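Local coordinates for development-specific protein S (Myxococcus xanthus, PDB 1NPS), which is induced during fruiting body formation and assembles on the myxospore surface in the presence of calcium, its N-terminal domain here binding two calcium ions, at residues A[7-12]-A[68-73]; A[34-39]-A[75-80]; A[1-6]-A[41-46]. One frame throughout, in Å; residues are numbered along the deposited sequence.

In the fold
The three contacts show how one crystallin-type domain joins its two calcium sites to the strands of its Greek key. Interaction 2, 34-39 with 75-80, supplies ligands to both calcium ions. Interaction 1, its centre about 11 Å from that of interaction 2, shares one of these ions through Tyr7 O, and the Tyr7 OH to Glu34 N hydrogen bond of 2.8 Å ties the two together again. Interaction 3, the strand pair of the first Greek key, lies about 16 Å from interaction 2, centre to centre, yet meets it where Ser39 N bonds to Phe6 O at 2.8 Å. It also reaches interaction 1, through Ala68 N to Val41 O, likewise 2.8 Å.

Interaction 1: A[7-12]-A[68-73]; sequences YNEDFQ and AEELGP. With CA (calcium ion), chain B.
Asp10 and Glu69 join the two loops backbone to backbone: Asp10 N donates to Glu69 O over 2.8 Å, almost straight at 174°, and sits in the carbonyl plane on a lone pair. Around this bond the side chains are largely acidic. Glu9 and Glu70 run side by side in the same sense, their carboxylate planes nearly perpendicular, and Glu9 OE2 comes within 3.4 Å of Glu70 CB. The extended chain of Glu9 delivers OE2 to a water that donates to it at 2.7 Å and accepts from Leu71 N at 2.6 Å. With an alanine here, this water would probably lose its hold and leave the Leu71 N-H with a less ordered partner. On the other flank, the Phe11 ring meets the backbone obliquely, CE1 lying 3.5 Å from Ala68 O. The turn at 7-12 belongs to the folded hairpin between strands 3-6 and 15-18, a hallmark of the beta/gamma-crystallins, and at its start Tyr7 O binds a calcium ion. Asp10 OD1 and Glu69 OE2 approach to 2.9 Å as two acceptors, which at this solvent-facing junction suggests that one of the two carboxylates carries a proton, at least part of the time.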
loop_
_atom_site.group_PDB
_atom_site.type_symbol
_atom_site.label_atom_id
_atom_site.label_comp_id
_atom_site.label_asym_id
_atom_site.label_seq_id
_atom_site.Cartn_x
_atom_site.Cartn_y
_atom_site.Cartn_z
ATOM N N TYR A 7 7.618 2.582 -5.681
ATOM C CA TYR A 7 8.776 2.857 -4.827
ATOM C C TYR A 7 9.065 4.340 -4.621
ATOM O O TYR A 7 9.574 4.728 -3.561
ATOM C CB TYR A 7 10.019 2.132 -5.339
ATOM C CG TYR A 7 10.192 0.751 -4.735
ATOM C CD1 TYR A 7 9.080 -0.064 -4.467
ATOM C CD2 TYR A 7 11.460 0.271 -4.406
ATOM C CE1 TYR A 7 9.231 -1.320 -3.884
ATOM C CE2 TYR A 7 11.623 -0.983 -3.822
ATOM C CZ TYR A 7 10.505 -1.773 -3.562
ATOM O OH TYR A 7 10.667 -3.009 -2.967
ATOM N N ASN A 8 8.709 5.164 -5.605
ATOM C CA ASN A 8 8.909 6.612 -5.532
ATOM C C ASN A 8 7.584 7.359 -5.669
ATOM O O ASN A 8 6.573 6.787 -6.097
ATOM C CB ASN A 8 9.879 7.095 -6.615
ATOM C CG ASN A 8 11.266 6.482 -6.482
ATOM O OD1 ASN A 8 11.839 6.010 -7.463
ATOM N ND2 ASN A 8 11.805 6.472 -5.266
ATOM N N GLU A 9 7.584 8.623 -5.253
ATOM C CA GLU A 9 6.394 9.471 -5.330
ATOM C C GLU A 9 5.941 9.751 -6.773
ATOM O O GLU A 9 6.676 9.507 -7.726
ATOM C CB GLU A 9 6.638 10.794 -4.581
ATOM C CG GLU A 9 6.789 10.618 -3.066
ATOM C CD GLU A 9 6.858 11.924 -2.287
ATOM O OE1 GLU A 9 7.254 12.964 -2.850
ATOM O OE2 GLU A 9 6.516 11.909 -1.087
ATOM N N ASP A 10 4.713 10.250 -6.915
ATOM C CA ASP A 10 4.133 10.582 -8.219
ATOM C C ASP A 10 4.095 9.397 -9.173
ATOM O O ASP A 10 4.304 9.548 -10.362
ATOM C CB ASP A 10 4.896 11.748 -8.867
ATOM C CG ASP A 10 4.913 12.996 -7.992
ATOM O OD1 ASP A 10 3.906 13.262 -7.299
ATOM O OD2 ASP A 10 5.934 13.711 -7.998
ATOM N N PHE A 11 3.856 8.214 -8.622
ATOM C CA PHE A 11 3.770 6.978 -9.395
ATOM C C PHE A 11 5.004 6.673 -10.271
ATOM O O PHE A 11 4.873 6.337 -11.446
ATOM C CB PHE A 11 2.482 6.990 -10.245
ATOM C CG PHE A 11 1.277 7.571 -9.523
ATOM C CD1 PHE A 11 0.932 7.144 -8.240
ATOM C CD2 PHE A 11 0.518 8.582 -10.111
ATOM C CE1 PHE A 11 -0.144 7.718 -7.563
ATOM C CE2 PHE A 11 -0.561 9.157 -9.429
ATOM C CZ PHE A 11 -0.884 8.723 -8.158
ATOM N N GLN A 12 6.196 6.759 -9.688
ATOM C CA GLN A 12 7.421 6.473 -10.438
ATOM C C GLN A 12 8.135 5.284 -9.820
ATOM O O GLN A 12 7.811 4.877 -8.721
ATOM C CB GLN A 12 8.365 7.676 -10.413
ATOM C CG GLN A 12 7.836 8.922 -11.087
ATOM C CD GLN A 12 8.252 9.007 -12.534
ATOM O OE1 GLN A 12 9.441 9.027 -12.846
ATOM N NE2 GLN A 12 7.281 9.076 -13.429
ATOM N N ALA A 68 -2.850 8.408 -4.720
ATOM C CA ALA A 68 -2.073 9.219 -3.777
ATOM C C ALA A 68 -0.640 9.306 -4.262
ATOM O O ALA A 68 0.110 8.336 -4.168
ATOM C CB ALA A 68 -2.121 8.600 -2.387
ATOM N N GLU A 69 -0.279 10.456 -4.816
ATOM C CA GLU A 69 1.067 10.707 -5.339
ATOM C C GLU A 69 2.145 10.698 -4.254
ATOM O O GLU A 69 3.334 10.604 -4.549
ATOM C CB GLU A 69 1.117 12.067 -6.049
ATOM C CG GLU A 69 0.992 13.261 -5.083
ATOM C CD GLU A 69 1.328 14.597 -5.730
ATOM O OE1 GLU A 69 0.449 15.146 -6.432
ATOM O OE2 GLU A 69 2.462 15.099 -5.521
ATOM N N GLU A 70 1.730 10.918 -3.015
ATOM C CA GLU A 70 2.653 10.928 -1.894
ATOM C C GLU A 70 1.929 10.421 -0.648
ATOM O O GLU A 70 0.697 10.383 -0.614
ATOM C CB GLU A 70 3.234 12.330 -1.695
ATOM C CG GLU A 70 2.277 13.368 -1.168
ATOM C CD GLU A 70 2.918 14.230 -0.086
ATOM O OE1 GLU A 70 4.073 13.940 0.327
ATOM O OE2 GLU A 70 2.261 15.192 0.368
ATOM N N LEU A 71 2.684 10.062 0.383
ATOM C CA LEU A 71 2.107 9.494 1.601
ATOM C C LEU A 71 2.470 10.229 2.890
ATOM O O LEU A 71 2.315 9.681 3.987
ATOM C CB LEU A 71 2.522 8.019 1.718
ATOM C CG LEU A 71 2.033 7.074 0.615
ATOM C CD1 LEU A 71 2.633 5.715 0.831
ATOM C CD2 LEU A 71 0.509 6.997 0.596
ATOM N N GLY A 72 2.989 11.447 2.747
ATOM C CA GLY A 72 3.352 12.229 3.906
ATOM C C GLY A 72 4.213 11.474 4.898
ATOM O O GLY A 72 5.242 10.918 4.515
ATOM N N PRO A 73 3.774 11.366 6.164
ATOM C CA PRO A 73 4.513 10.670 7.231
ATOM C C PRO A 73 4.732 9.158 7.056
ATOM O O PRO A 73 5.651 8.598 7.643
ATOM C CB PRO A 73 3.708 11.019 8.490
ATOM C CG PRO A 73 2.299 11.152 7.957
ATOM C CD PRO A 73 2.506 11.922 6.673
HETATM CA CA CA B . 9.835 5.009 -1.548
HETATM O O HOH W 1 5.191 9.823 -0.033
HETATM O O HOH W 2 11.361 4.645 -1.756
#

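Interaction 2: A[34-39]-A[75-80]; sequences ENNTIS and NNNVSS. With CA (calcium ion), chain B; CA (calcium ion), chain C.
Asn36 and Ser79 grip one calcium ion together, while Thr37, Ser39 and Asn76 hold the other, so each segment contributes to both sites. At the first ion Asn36 OD1 lies 2.2 Å and Ser79 OG 2.1 Å from the metal, with Gln53 O and waters completing the shell. One of these waters also donates to Asn77 OD1, which brings Asn77 into the site indirectly. At the second ion Thr37 O and Asn76 OD1 each stand 2.1 Å from the metal, joined by Ser39 OG and by Tyr7 O. This exchange of asparagines between two Asn-Asn-X-X-Ser-Ser sequences is the paired calcium motif of the calcium-binding beta/gamma-crystallins, one copy from each Greek key.

A second shell orients the ligands. Asn35 has its CG anti to the backbone N (chi1 -176°), which turns the amide toward the serine across the contact: Ser79 OG donates to Asn35 OD1 at 2.7 Å, in the carbonyl plane on a lone pair. Asn75 takes the matching torsion (chi1 170°), and its OD1 lies 3.0 Å from Ser39 OG, a weak bond at best, since that proton has another acceptor within reach. Further out the backbones are tied by Asn36 N to Val78 O at 3.1 Å and by Asn76 N to Ile38 O at 3.0 Å, with ordered waters bridging Thr37 N to Val78 O and Ile38 O to Asn77 N. Beneath the sites the buried side chains of Ile38 and Val78 turn into the domain, against Leu71 and Leu51 respectively.

Because every ligand from these segments is a neutral oxygen, the ions' charge is probably offset mainly by dipoles. With its proton turned to Asn35, Ser79 OG presents electron density to the metal, and calcium would be expected to polarise that hydroxyl further.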
loop_
_atom_site.group_PDB
_atom_site.type_symbol
_atom_site.label_atom_id
_atom_site.label_comp_id
_atom_site.label_asym_id
_atom_site.label_seq_id
_atom_site.Cartn_x
_atom_site.Cartn_y
_atom_site.Cartn_z
ATOM N N GLU A 34 9.749 -4.460 -0.753
ATOM C CA GLU A 34 10.618 -4.307 0.409
ATOM C C GLU A 34 9.987 -3.446 1.492
ATOM O O GLU A 34 9.214 -2.531 1.215
ATOM C CB GLU A 34 11.961 -3.706 -0.002
ATOM C CG GLU A 34 12.735 -4.557 -0.979
ATOM C CD GLU A 34 13.730 -3.745 -1.774
ATOM O OE1 GLU A 34 14.746 -3.316 -1.188
ATOM O OE2 GLU A 34 13.494 -3.532 -2.985
ATOM N N ASN A 35 10.362 -3.725 2.731
ATOM C CA ASN A 35 9.831 -2.987 3.865
ATOM C C ASN A 35 10.145 -1.489 3.779
ATOM O O ASN A 35 11.240 -1.093 3.341
ATOM C CB ASN A 35 10.412 -3.561 5.146
ATOM C CG ASN A 35 9.840 -2.917 6.367
ATOM O OD1 ASN A 35 8.628 -2.947 6.587
ATOM N ND2 ASN A 35 10.709 -2.320 7.178
ATOM N N ASN A 36 9.202 -0.670 4.238
ATOM C CA ASN A 36 9.333 0.791 4.245
ATOM C C ASN A 36 9.892 1.350 2.929
ATOM O O ASN A 36 10.919 2.042 2.939
ATOM C CB ASN A 36 10.248 1.265 5.399
ATOM C CG ASN A 36 9.786 0.809 6.788
ATOM O OD1 ASN A 36 8.615 0.518 7.023
ATOM N ND2 ASN A 36 10.730 0.783 7.729
ATOM N N THR A 37 9.260 1.048 1.797
ATOM C CA THR A 37 9.746 1.567 0.512
ATOM C C THR A 37 8.670 2.269 -0.306
ATOM O O THR A 37 8.976 3.112 -1.164
ATOM C CB THR A 37 10.401 0.468 -0.377
ATOM O OG1 THR A 37 9.471 -0.599 -0.609
ATOM C CG2 THR A 37 11.684 -0.070 0.261
ATOM N N ILE A 38 7.412 1.960 -0.021
ATOM C CA ILE A 38 6.289 2.547 -0.739
ATOM C C ILE A 38 6.221 4.067 -0.586
ATOM O O ILE A 38 6.343 4.602 0.511
ATOM C CB ILE A 38 4.981 1.892 -0.290
ATOM C CG1 ILE A 38 5.025 0.406 -0.645
ATOM C CG2 ILE A 38 3.798 2.586 -0.921
ATOM C CD1 ILE A 38 3.807 -0.348 -0.213
ATOM N N SER A 39 6.061 4.762 -1.710
ATOM C CA SER A 39 6.016 6.221 -1.695
ATOM C C SER A 39 4.787 6.803 -2.399
ATOM O O SER A 39 4.463 7.982 -2.243
ATOM C CB SER A 39 7.317 6.782 -2.277
ATOM O OG SER A 39 8.454 6.175 -1.657
ATOM N N ASN A 75 5.495 7.781 4.228
ATOM C CA ASN A 75 6.372 7.568 3.095
ATOM C C ASN A 75 7.547 6.720 3.566
ATOM O O ASN A 75 8.149 7.022 4.601
ATOM C CB ASN A 75 6.886 8.904 2.553
ATOM C CG ASN A 75 7.986 8.728 1.523
ATOM O OD1 ASN A 75 7.775 8.147 0.468
ATOM N ND2 ASN A 75 9.183 9.188 1.853
ATOM N N ASN A 76 7.876 5.670 2.811
ATOM C CA ASN A 76 8.987 4.782 3.167
ATOM C C ASN A 76 8.870 4.329 4.628
ATOM O O ASN A 76 9.862 4.253 5.360
ATOM C CB ASN A 76 10.343 5.473 2.929
ATOM C CG ASN A 76 10.694 5.623 1.436
ATOM O OD1 ASN A 76 10.064 5.021 0.551
ATOM N ND2 ASN A 76 11.735 6.391 1.161
ATOM N N ASN A 77 7.651 4.003 5.037
ATOM C CA ASN A 77 7.376 3.580 6.401
ATOM C C ASN A 77 6.223 2.606 6.489
ATOM O O ASN A 77 5.560 2.553 7.516
ATOM C CB ASN A 77 7.043 4.790 7.287
ATOM C CG ASN A 77 8.255 5.342 8.020
ATOM O OD1 ASN A 77 9.091 4.591 8.523
ATOM N ND2 ASN A 77 8.343 6.668 8.101
ATOM N N VAL A 78 5.911 1.901 5.410
ATOM C CA VAL A 78 4.806 0.938 5.440
ATOM C C VAL A 78 5.343 -0.485 5.624
ATOM O O VAL A 78 6.224 -0.923 4.882
ATOM C CB VAL A 78 3.907 1.047 4.172
ATOM C CG1 VAL A 78 2.798 0.011 4.200
ATOM C CG2 VAL A 78 3.283 2.445 4.085
ATOM N N SER A 79 4.816 -1.198 6.615
ATOM C CA SER A 79 5.268 -2.554 6.895
ATOM C C SER A 79 4.204 -3.635 6.724
ATOM O O SER A 79 4.522 -4.818 6.685
ATOM C CB SER A 79 5.893 -2.630 8.285
ATOM O OG SER A 79 7.000 -1.743 8.395
ATOM N N SER A 80 2.941 -3.241 6.685
ATOM C CA SER A 80 1.854 -4.192 6.456
ATOM C C SER A 80 0.717 -3.451 5.756
ATOM O O SER A 80 0.643 -2.212 5.824
ATOM C CB SER A 80 1.422 -4.926 7.742
ATOM O OG SER A 80 0.944 -4.055 8.754
HETATM CA CA CA B . 9.835 5.009 -1.548
HETATM CA CA CA C . 7.536 0.229 8.946
HETATM O O HOH W 3 6.617 -0.424 2.114
HETATM O O HOH W 4 6.089 3.385 2.832
HETATM O O HOH W 5 8.172 1.937 9.849
HETATM O O HOH W 2 11.361 4.645 -1.756
HETATM O O HOH W 6 6.340 0.477 8.011
HETATM O O HOH W 7 8.437 -0.607 10.153
#

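Interaction 3: A[1-6]-A[41-46]; sequences ANITVF and VKVPPG
The sheet of the first Greek key pairs strand 3-6 with strand 40-42, and Thr4 faces Lys42 there as an antiparallel hydrogen-bonded pair. Lys42 N gives to Thr4 O at 2.9 Å and Thr4 N to Lys42 O at 3.2 Å, the former the straighter of the two. Beside them Val5 and Val41 form a non-hydrogen-bonded pair whose side chains run alongside each other, CG1 of Val5 lying 4.1 Å from CG2 of Val41. On this buried face Ile3 holds CG1 between its backbone N and carbonyl carbon (chi1 62°), a rotamer that extends CD1 across to Val41 CG1, while its CG2 branch packs beside Val43 CG1.

Strand 3-6 is the middle strand of three, flanked by 15-18 and 40-42, the order that results when the Greek key returns its last strand beside its first. On the opposite face Thr4 OG1 bonds to Asp17 of strand 15-18, and the Lys42 methylenes cross the Phe6 ring at a slant. Lys42 CG approaches Phe6 CE1 to 3.7 Å, and the extended chain carries CE on to within 4.0 Å of CZ.

Past Lys42 the pairing gives way: Val43 N turns to Asn67 OD1, and Pro44, which has no N-H to offer, sets its CD 3.2 Å from Asn2 O.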
loop_
_atom_site.group_PDB
_atom_site.type_symbol
_atom_site.label_atom_id
_atom_site.label_comp_id
_atom_site.label_asym_id
_atom_site.label_seq_id
_atom_site.Cartn_x
_atom_site.Cartn_y
_atom_site.Cartn_z
ATOM N N ALA A 1 -10.338 -3.513 -8.507
ATOM C CA ALA A 1 -9.581 -4.790 -8.427
ATOM C C ALA A 1 -8.339 -4.651 -7.555
ATOM O O ALA A 1 -8.393 -4.886 -6.350
ATOM C CB ALA A 1 -9.192 -5.258 -9.825
ATOM N N ASN A 2 -7.227 -4.219 -8.144
ATOM C CA ASN A 2 -5.991 -4.100 -7.373
ATOM C C ASN A 2 -5.510 -2.680 -7.233
ATOM O O ASN A 2 -5.915 -1.801 -7.986
ATOM C CB ASN A 2 -4.845 -4.882 -8.025
ATOM C CG ASN A 2 -5.317 -6.084 -8.793
ATOM O OD1 ASN A 2 -6.030 -6.936 -8.263
ATOM N ND2 ASN A 2 -4.937 -6.152 -10.065
ATOM N N ILE A 3 -4.695 -2.466 -6.207
ATOM C CA ILE A 3 -4.062 -1.184 -5.979
ATOM C C ILE A 3 -2.643 -1.416 -6.529
ATOM O O ILE A 3 -2.189 -2.563 -6.608
ATOM C CB ILE A 3 -3.961 -0.832 -4.458
ATOM C CG1 ILE A 3 -3.103 -1.872 -3.725
ATOM C CG2 ILE A 3 -5.360 -0.718 -3.825
ATOM C CD1 ILE A 3 -2.383 -1.321 -2.508
ATOM N N THR A 4 -1.952 -0.354 -6.924
ATOM C CA THR A 4 -0.586 -0.505 -7.413
ATOM C C THR A 4 0.293 0.396 -6.537
ATOM O O THR A 4 -0.021 1.570 -6.335
ATOM C CB THR A 4 -0.456 -0.127 -8.912
ATOM O OG1 THR A 4 -1.524 -0.735 -9.654
ATOM C CG2 THR A 4 0.848 -0.644 -9.467
ATOM N N VAL A 5 1.295 -0.202 -5.902
ATOM C CA VAL A 5 2.213 0.528 -5.037
ATOM C C VAL A 5 3.514 0.843 -5.761
ATOM O O VAL A 5 4.074 -0.019 -6.449
ATOM C CB VAL A 5 2.497 -0.265 -3.736
ATOM C CG1 VAL A 5 1.193 -0.465 -2.953
ATOM C CG2 VAL A 5 3.141 -1.611 -4.053
ATOM N N PHE A 6 4.024 2.054 -5.554
ATOM C CA PHE A 6 5.247 2.508 -6.220
ATOM C C PHE A 6 6.379 2.814 -5.245
ATOM O O PHE A 6 6.136 3.225 -4.100
ATOM C CB PHE A 6 4.954 3.756 -7.067
ATOM C CG PHE A 6 4.007 3.506 -8.205
ATOM C CD1 PHE A 6 2.630 3.546 -8.003
ATOM C CD2 PHE A 6 4.494 3.203 -9.478
ATOM C CE1 PHE A 6 1.747 3.288 -9.049
ATOM C CE2 PHE A 6 3.627 2.947 -10.521
ATOM C CZ PHE A 6 2.246 2.985 -10.306
ATOM N N VAL A 41 0.698 5.423 -4.274
ATOM C CA VAL A 41 -0.231 4.346 -4.560
ATOM C C VAL A 41 -1.394 4.776 -5.443
ATOM O O VAL A 41 -1.909 5.891 -5.324
ATOM C CB VAL A 41 -0.849 3.797 -3.249
ATOM C CG1 VAL A 41 -1.730 2.588 -3.537
ATOM C CG2 VAL A 41 0.239 3.438 -2.245
ATOM N N LYS A 42 -1.797 3.880 -6.336
ATOM C CA LYS A 42 -2.936 4.115 -7.209
ATOM C C LYS A 42 -4.068 3.253 -6.662
ATOM O O LYS A 42 -3.858 2.095 -6.291
ATOM C CB LYS A 42 -2.625 3.720 -8.659
ATOM C CG LYS A 42 -1.696 4.677 -9.394
ATOM C CD LYS A 42 -1.635 4.352 -10.875
ATOM C CE LYS A 42 -0.740 5.331 -11.601
ATOM N NZ LYS A 42 -0.637 5.036 -13.053
ATOM N N VAL A 43 -5.249 3.838 -6.528
ATOM C CA VAL A 43 -6.389 3.101 -6.021
ATOM C C VAL A 43 -7.590 3.344 -6.934
ATOM O O VAL A 43 -8.158 4.429 -6.932
ATOM C CB VAL A 43 -6.729 3.530 -4.561
ATOM C CG1 VAL A 43 -7.812 2.635 -3.966
ATOM C CG2 VAL A 43 -5.480 3.500 -3.699
ATOM N N PRO A 44 -7.963 2.340 -7.751
ATOM C CA PRO A 44 -9.103 2.478 -8.656
ATOM C C PRO A 44 -10.400 2.243 -7.890
ATOM O O PRO A 44 -10.373 1.796 -6.736
ATOM C CB PRO A 44 -8.859 1.351 -9.662
ATOM C CG PRO A 44 -8.315 0.275 -8.803
ATOM C CD PRO A 44 -7.316 1.027 -7.932
ATOM N N PRO A 45 -11.551 2.533 -8.523
ATOM C CA PRO A 45 -12.882 2.355 -7.929
ATOM C C PRO A 45 -13.122 0.918 -7.453
ATOM O O PRO A 45 -12.592 -0.024 -8.028
ATOM C CB PRO A 45 -13.803 2.689 -9.095
ATOM C CG PRO A 45 -13.068 3.784 -9.768
ATOM C CD PRO A 45 -11.654 3.249 -9.809
ATOM N N GLY A 46 -13.897 0.755 -6.389
ATOM C CA GLY A 46 -14.186 -0.581 -5.899
ATOM C C GLY A 46 -13.261 -1.178 -4.854
ATOM O O GLY A 46 -13.581 -2.230 -4.315
#